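Local coordinates for outer membrane porin protein 32 (Delftia acidovorans, PDB 2FGQ) that forms trimeric, anion-selective channels through the bacterial outer membrane, at residues N180-Q192 against D202-F214. Residues are numbered along the deposited sequence; the frame is centred on the assembly and turned at random.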
ATOM      1  N   ASN A 180      -7.521 -23.349  30.610  1.00 13.92           N
ATOM      2  CA  ASN A 180      -8.385 -22.976  31.725  1.00 14.16           C
ATOM      3  C   ASN A 180      -8.052 -21.649  32.414  1.00 15.16           C
ATOM      4  O   ASN A 180      -8.617 -21.351  33.476  1.00 16.56           O
ATOM      5  CB  ASN A 180      -8.459 -24.147  32.722  1.00 14.43           C
ATOM      6  CG  ASN A 180      -7.197 -24.311  33.545  1.00 13.62           C
ATOM      7  OD1 ASN A 180      -6.250 -23.509  33.427  1.00 14.48           O
ATOM      8  ND2 ASN A 180      -7.171 -25.351  34.399  1.00 17.07           N
ATOM      9  N   GLY A 181      -7.158 -20.863  31.812  1.00 16.15           N
ATOM     10  CA  GLY A 181      -6.585 -19.691  32.440  1.00 16.65           C
ATOM     11  C   GLY A 181      -5.107 -19.925  32.766  1.00 16.97           C
ATOM     12  O   GLY A 181      -4.239 -19.617  31.943  1.00 17.76           O
ATOM     13  N   PRO A 182      -4.795 -20.469  33.937  1.00 16.72           N
ATOM     14  CA  PRO A 182      -3.384 -20.706  34.297  1.00 16.50           C
ATOM     15  C   PRO A 182      -2.683 -21.792  33.489  1.00 15.64           C
ATOM     16  O   PRO A 182      -1.500 -21.717  33.243  1.00 15.39           O
ATOM     17  CB  PRO A 182      -3.457 -21.093  35.776  1.00 17.81           C
ATOM     18  CG  PRO A 182      -4.832 -21.552  36.001  1.00 18.30           C
ATOM     19  CD  PRO A 182      -5.694 -20.771  35.070  1.00 17.59           C
ATOM     20  N   LEU A 183      -3.433 -22.811  33.088  1.00 14.34           N
ATOM     21  CA  LEU A 183      -2.893 -23.954  32.370  1.00 14.21           C
ATOM     22  C   LEU A 183      -3.325 -23.936  30.910  1.00 14.11           C
ATOM     23  O   LEU A 183      -4.482 -23.715  30.587  1.00 14.82           O
ATOM     24  CB  LEU A 183      -3.363 -25.255  33.013  1.00 15.16           C
ATOM     25  CG  LEU A 183      -2.961 -26.549  32.303  1.00 16.64           C
ATOM     26  CD1 LEU A 183      -1.485 -26.739  32.319  1.00 19.67           C
ATOM     27  CD2 LEU A 183      -3.650 -27.785  32.904  1.00 21.30           C
ATOM     28  N   SER A 184      -2.360 -24.191  30.046  1.00 14.32           N
ATOM     29  CA  SER A 184      -2.590 -24.283  28.609  1.00 13.38           C
ATOM     30  C   SER A 184      -1.762 -25.413  28.043  1.00 13.65           C
ATOM     31  O   SER A 184      -0.571 -25.526  28.358  1.00 14.72           O
ATOM     32  CB  SER A 184      -2.180 -22.957  27.934  1.00 13.58           C
ATOM     33  OG  SER A 184      -2.462 -22.952  26.534  1.00 14.44           O
ATOM     34  N   ALA A 185      -2.384 -26.248  27.215  1.00 13.30           N
ATOM     35  CA  ALA A 185      -1.639 -27.259  26.478  1.00 13.56           C
ATOM     36  C   ALA A 185      -2.322 -27.479  25.129  1.00 12.92           C
ATOM     37  O   ALA A 185      -3.535 -27.481  25.049  1.00 14.33           O
ATOM     38  CB  ALA A 185      -1.613 -28.550  27.243  1.00 14.91           C
ATOM     39  N   SER A 186      -1.526 -27.702  24.099  1.00 12.89           N
ATOM     40  CA  SER A 186      -2.057 -27.837  22.753  1.00 12.19           C
ATOM     41  C   SER A 186      -1.232 -28.807  21.936  1.00 11.92           C
ATOM     42  O   SER A 186      -0.010 -28.826  22.053  1.00 13.14           O
ATOM     43  CB  SER A 186      -2.045 -26.490  21.993  1.00 12.40           C
ATOM     44  OG  SER A 186      -2.551 -25.397  22.750  1.00 13.84           O
ATOM     45  N   LEU A 187      -1.917 -29.545  21.065  1.00 11.33           N
ATOM     46  CA  LEU A 187      -1.295 -30.414  20.082  1.00 11.53           C
ATOM     47  C   LEU A 187      -1.781 -30.001  18.701  1.00 11.53           C
ATOM     48  O   LEU A 187      -2.976 -29.997  18.443  1.00 12.99           O
ATOM     49  CB  LEU A 187      -1.666 -31.874  20.332  1.00 13.74           C
ATOM     50  CG  LEU A 187      -1.209 -32.871  19.249  1.00 16.90           C
ATOM     51  CD1 LEU A 187       0.294 -32.984  19.219  1.00 19.44           C
ATOM     52  CD2 LEU A 187      -1.872 -34.224  19.510  1.00 20.96           C
ATOM     53  N   GLY A 188      -0.830 -29.632  17.837  1.00 11.86           N
ATOM     54  CA  GLY A 188      -1.112 -29.232  16.475  1.00 11.18           C
ATOM     55  C   GLY A 188      -0.519 -30.202  15.462  1.00 11.48           C
ATOM     56  O   GLY A 188       0.558 -30.755  15.656  1.00 11.99           O
ATOM     57  N   LEU A 189      -1.240 -30.393  14.372  1.00 10.13           N
ATOM     58  CA  LEU A 189      -0.798 -31.239  13.262  1.00 11.74           C
ATOM     59  C   LEU A 189      -1.185 -30.531  11.954  1.00 11.42           C
ATOM     60  O   LEU A 189      -2.301 -30.038  11.814  1.00 11.27           O
ATOM     61  CB  LEU A 189      -1.540 -32.579  13.286  1.00 12.58           C
ATOM     62  CG  LEU A 189      -1.471 -33.503  14.504  1.00 19.60           C
ATOM     63  CD1 LEU A 189      -2.532 -34.624  14.386  1.00 24.88           C
ATOM     64  CD2 LEU A 189      -0.131 -34.070  14.506  1.00 25.26           C
ATOM     65  N   ALA A 190      -0.247 -30.484  11.012  1.00 11.16           N
ATOM     66  CA  ALA A 190      -0.512 -29.848   9.736  1.00 10.45           C
ATOM     67  C   ALA A 190       0.300 -30.455   8.607  1.00 10.63           C
ATOM     68  O   ALA A 190       1.404 -30.935   8.794  1.00 10.96           O
ATOM     69  CB  ALA A 190      -0.163 -28.374   9.831  1.00 11.38           C
ATOM     70  N   GLN A 191      -0.246 -30.379   7.427  1.00 11.13           N
ATOM     71  CA  GLN A 191       0.460 -30.718   6.194  1.00 11.44           C
ATOM     72  C   GLN A 191       0.257 -29.589   5.172  1.00 11.40           C
ATOM     73  O   GLN A 191      -0.866 -29.170   4.941  1.00 11.57           O
ATOM     74  CB  GLN A 191      -0.041 -32.031   5.604  1.00 11.81           C
ATOM     75  CG  GLN A 191       0.751 -32.408   4.363  1.00 14.43           C
ATOM     76  CD  GLN A 191       0.379 -33.723   3.826  1.00 17.37           C
ATOM     77  OE1 GLN A 191      -0.566 -33.806   3.080  1.00 20.16           O
ATOM     78  NE2 GLN A 191       1.129 -34.774   4.188  1.00 20.22           N
ATOM     79  N   GLN A 192       1.361 -29.141   4.590  1.00 11.11           N
ATOM     80  CA  GLN A 192       1.320 -28.243   3.428  1.00 10.57           C
ATOM     81  C   GLN A 192       1.901 -28.950   2.222  1.00 12.00           C
ATOM     82  O   GLN A 192       2.765 -29.813   2.346  1.00 13.66           O
ATOM     83  CB  GLN A 192       2.070 -26.920   3.672  1.00 11.80           C
ATOM     84  CG  GLN A 192       1.442 -26.097   4.654  1.00 12.56           C
ATOM     85  CD  GLN A 192       2.151 -24.759   4.959  1.00 10.92           C
ATOM     86  OE1 GLN A 192       1.953 -24.224   6.041  1.00 15.04           O
ATOM     87  NE2 GLN A 192       2.905 -24.197   3.992  1.00 13.34           N
ATOM     88  N   ASP A 202       5.895 -32.715   0.572  1.00 12.26           N
ATOM     89  CA  ASP A 202       4.968 -32.418   1.663  1.00 13.01           C
ATOM     90  C   ASP A 202       5.746 -31.790   2.811  1.00 13.24           C
ATOM     91  O   ASP A 202       6.820 -32.254   3.174  1.00 14.83           O
ATOM     92  CB  ASP A 202       4.345 -33.694   2.233  1.00 13.93           C
ATOM     93  CG  ASP A 202       3.386 -34.375   1.307  1.00 17.27           C
ATOM     94  OD1 ASP A 202       2.930 -33.796   0.303  1.00 18.45           O
ATOM     95  OD2 ASP A 202       3.047 -35.577   1.514  1.00 23.91           O
ATOM     96  N   ARG A 203       5.170 -30.774   3.424  1.00 12.31           N
ATOM     97  CA  ARG A 203       5.695 -30.184   4.629  1.00 12.33           C
ATOM     98  C   ARG A 203       4.772 -30.634   5.760  1.00 12.13           C
ATOM     99  O   ARG A 203       3.653 -30.147   5.903  1.00 13.06           O
ATOM    100  CB  ARG A 203       5.704 -28.649   4.518  1.00 11.91           C
ATOM    101  CG  ARG A 203       6.304 -27.918   5.691  1.00 13.72           C
ATOM    102  CD  ARG A 203       6.016 -26.430   5.669  1.00 13.54           C
ATOM    103  NE  ARG A 203       6.868 -25.650   6.563  1.00 12.81           N
ATOM    104  CZ  ARG A 203       6.740 -25.630   7.894  1.00 13.98           C
ATOM    105  NH1 ARG A 203       5.744 -26.290   8.497  1.00 13.40           N
ATOM    106  NH2 ARG A 203       7.577 -24.903   8.604  1.00 14.95           N
ATOM    107  N   ASP A 204       5.276 -31.543   6.588  1.00 11.88           N
ATOM    108  CA  ASP A 204       4.524 -32.140   7.693  1.00 12.73           C
ATOM    109  C   ASP A 204       5.027 -31.535   9.003  1.00 12.61           C
ATOM    110  O   ASP A 204       6.222 -31.452   9.205  1.00 14.71           O
ATOM    111  CB  ASP A 204       4.746 -33.669   7.729  1.00 13.09           C
ATOM    112  CG  ASP A 204       4.284 -34.359   6.497  1.00 16.48           C
ATOM    113  OD1 ASP A 204       3.361 -33.832   5.820  1.00 16.72           O
ATOM    114  OD2 ASP A 204       4.768 -35.463   6.135  1.00 21.43           O
ATOM    115  N   GLU A 205       4.134 -31.144   9.894  1.00 11.39           N
ATOM    116  CA  GLU A 205       4.522 -30.491  11.135  1.00 11.93           C
ATOM    117  C   GLU A 205       3.641 -30.986  12.267  1.00 11.98           C
ATOM    118  O   GLU A 205       2.418 -30.947  12.193  1.00 12.88           O
ATOM    119  CB  GLU A 205       4.327 -28.996  10.964  1.00 12.64           C
ATOM    120  CG  GLU A 205       4.826 -28.063  12.044  1.00 13.87           C
ATOM    121  CD  GLU A 205       4.246 -26.673  11.832  1.00 18.71           C
ATOM    122  OE1 GLU A 205       4.993 -25.816  11.289  1.00 15.72           O
ATOM    123  OE2 GLU A 205       3.031 -26.464  12.168  1.00 17.53           O
ATOM    124  N   ILE A 206       4.282 -31.444  13.328  1.00 11.86           N
ATOM    125  CA  ILE A 206       3.603 -31.824  14.553  1.00 13.51           C
ATOM    126  C   ILE A 206       4.204 -30.987  15.676  1.00 11.85           C
ATOM    127  O   ILE A 206       5.431 -30.890  15.808  1.00 12.08           O
ATOM    128  CB  ILE A 206       3.708 -33.333  14.812  1.00 15.02           C
ATOM    129  CG1 ILE A 206       2.964 -33.679  16.102  1.00 15.56           C
ATOM    130  CG2 ILE A 206       5.121 -33.733  14.969  1.00 17.94           C
ATOM    131  CD1 ILE A 206       2.699 -35.134  16.293  1.00 20.03           C
ATOM    132  N   THR A 207       3.351 -30.383  16.481  1.00 11.73           N
ATOM    133  CA  THR A 207       3.775 -29.435  17.499  1.00 12.63           C
ATOM    134  C   THR A 207       3.020 -29.665  18.804  1.00 13.73           C
ATOM    135  O   THR A 207       1.809 -29.831  18.791  1.00 14.14           O
ATOM    136  CB  THR A 207       3.500 -27.987  17.037  1.00 13.96           C
ATOM    137  OG1 THR A 207       3.966 -27.802  15.705  1.00 15.10           O
ATOM    138  CG2 THR A 207       4.282 -26.995  17.885  1.00 14.72           C
ATOM    139  N   LEU A 208       3.741 -29.722  19.921  1.00 13.22           N
ATOM    140  CA  LEU A 208       3.151 -29.856  21.240  1.00 14.38           C
ATOM    141  C   LEU A 208       3.623 -28.715  22.110  1.00 14.90           C
ATOM    142  O   LEU A 208       4.802 -28.483  22.182  1.00 16.35           O
ATOM    143  CB  LEU A 208       3.562 -31.217  21.842  1.00 15.62           C
ATOM    144  CG  LEU A 208       2.972 -31.538  23.208  1.00 19.01           C
ATOM    145  CD1 LEU A 208       1.486 -31.750  23.147  1.00 21.79           C
ATOM    146  CD2 LEU A 208       3.668 -32.777  23.813  1.00 22.13           C
ATOM    147  N   GLY A 209       2.710 -28.003  22.770  1.00 13.68           N
ATOM    148  CA  GLY A 209       3.102 -26.917  23.643  1.00 14.16           C
ATOM    149  C   GLY A 209       2.326 -26.980  24.943  1.00 14.01           C
ATOM    150  O   GLY A 209       1.214 -27.488  24.977  1.00 14.50           O
ATOM    151  N   ALA A 210       2.936 -26.477  26.012  1.00 14.61           N
ATOM    152  CA  ALA A 210       2.261 -26.391  27.318  1.00 13.66           C
ATOM    153  C   ALA A 210       2.834 -25.257  28.118  1.00 13.98           C
ATOM    154  O   ALA A 210       4.005 -24.906  27.957  1.00 15.82           O
ATOM    155  CB  ALA A 210       2.396 -27.686  28.098  1.00 14.92           C
ATOM    156  N   SER A 211       2.017 -24.694  28.992  1.00 13.20           N
ATOM    157  CA  SER A 211       2.488 -23.649  29.879  1.00 13.93           C
ATOM    158  C   SER A 211       1.657 -23.621  31.144  1.00 13.99           C
ATOM    159  O   SER A 211       0.519 -24.065  31.169  1.00 14.04           O
ATOM    160  CB  SER A 211       2.441 -22.261  29.231  1.00 15.15           C
ATOM    161  OG  SER A 211       1.125 -21.867  28.838  1.00 15.95           O
ATOM    162  N   TYR A 212       2.257 -23.098  32.206  1.00 14.39           N
ATOM    163  CA  TYR A 212       1.532 -22.865  33.435  1.00 13.70           C
ATOM    164  C   TYR A 212       1.932 -21.535  33.992  1.00 14.95           C
ATOM    165  O   TYR A 212       3.106 -21.283  34.158  1.00 14.58           O
ATOM    166  CB  TYR A 212       1.768 -23.985  34.474  1.00 14.17           C
ATOM    167  CG  TYR A 212       0.738 -23.888  35.578  1.00 16.02           C
ATOM    168  CD1 TYR A 212       0.998 -23.178  36.726  1.00 19.56           C
ATOM    169  CD2 TYR A 212      -0.534 -24.432  35.427  1.00 18.27           C
ATOM    170  CE1 TYR A 212       0.035 -23.037  37.719  1.00 20.93           C
ATOM    171  CE2 TYR A 212      -1.482 -24.294  36.410  1.00 20.05           C
ATOM    172  CZ  TYR A 212      -1.187 -23.589  37.552  1.00 20.43           C
ATOM    173  OH  TYR A 212      -2.141 -23.449  38.554  1.00 26.51           O
ATOM    174  N   ASN A 213       0.939 -20.700  34.290  1.00 16.67           N
ATOM    175  CA  ASN A 213       1.142 -19.383  34.853  1.00 18.60           C
ATOM    176  C   ASN A 213       0.854 -19.428  36.352  1.00 20.02           C
ATOM    177  O   ASN A 213      -0.308 -19.513  36.761  1.00 21.11           O
ATOM    178  CB  ASN A 213       0.245 -18.362  34.167  1.00 19.74           C
ATOM    179  CG  ASN A 213       0.668 -16.952  34.462  1.00 23.37           C
ATOM    180  OD1 ASN A 213       1.372 -16.698  35.434  1.00 23.85           O
ATOM    181  ND2 ASN A 213       0.278 -16.033  33.593  1.00 27.89           N
ATOM    182  N   PHE A 214       1.934 -19.415  37.142  1.00 20.98           N
ATOM    183  CA  PHE A 214       1.847 -19.439  38.609  1.00 22.87           C
ATOM    184  C   PHE A 214       1.568 -18.029  39.175  1.00 24.75           C
ATOM    185  O   PHE A 214       1.446 -17.883  40.380  1.00 27.64           O
ATOM    186  CB  PHE A 214       3.153 -19.948  39.225  1.00 23.17           C
ATOM    187  CG  PHE A 214       3.585 -21.316  38.780  1.00 24.04           C
ATOM    188  CD1 PHE A 214       3.240 -22.442  39.515  1.00 26.47           C
ATOM    189  CD2 PHE A 214       4.365 -21.491  37.644  1.00 25.33           C
ATOM    190  CE1 PHE A 214       3.651 -23.705  39.142  1.00 27.14           C
ATOM    191  CE2 PHE A 214       4.764 -22.771  37.247  1.00 25.71           C
ATOM    192  CZ  PHE A 214       4.422 -23.879  38.024  1.00 27.79           C
TER
HETATM  193  O   HOH W   1      -0.353 -20.787  30.866  1.00 19.05           O
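Q191 reaches across to D204, its NE2 donating to OD1 at 2.9 Å on the syn side but somewhat out of the carboxylate plane, with the amide and carboxylate nearly coplanar (24° apart). CG of Q191 stands anti to the backbone N (chi1 -177°) and the chain runs out extended, which lays it alongside D204. Replacing Q191 by an alanine removes the amide, and D204 OD1 would probably lose this donor and its carboxylate turn more freely. On the same face, L189 CD2 packs against I206 CG1 at 3.5 Å, and L183 CB meets the Y212 ring at its edge, 3.8 Å from CD2. P182 lies beside the same ring, its CB 3.8 Å from Y212 CZ. Beneath these side chains the antiparallel backbones are joined by paired bonds, G188 N to T207 O being nearly straight (173°); a water links P182 O to S211 OG. On the other face R203 NH1 forms a salt bridge with E205 OE1, while R203 NE is held by D129 O and Q192 NE2 by D128 O. This is a hairpin of the 16-stranded porin barrel: strand 171-179 flanks 183-196, strand 218-230 flanks 199-213, and helix 96-101 packs against the face bearing S184, S186, A190 and T207.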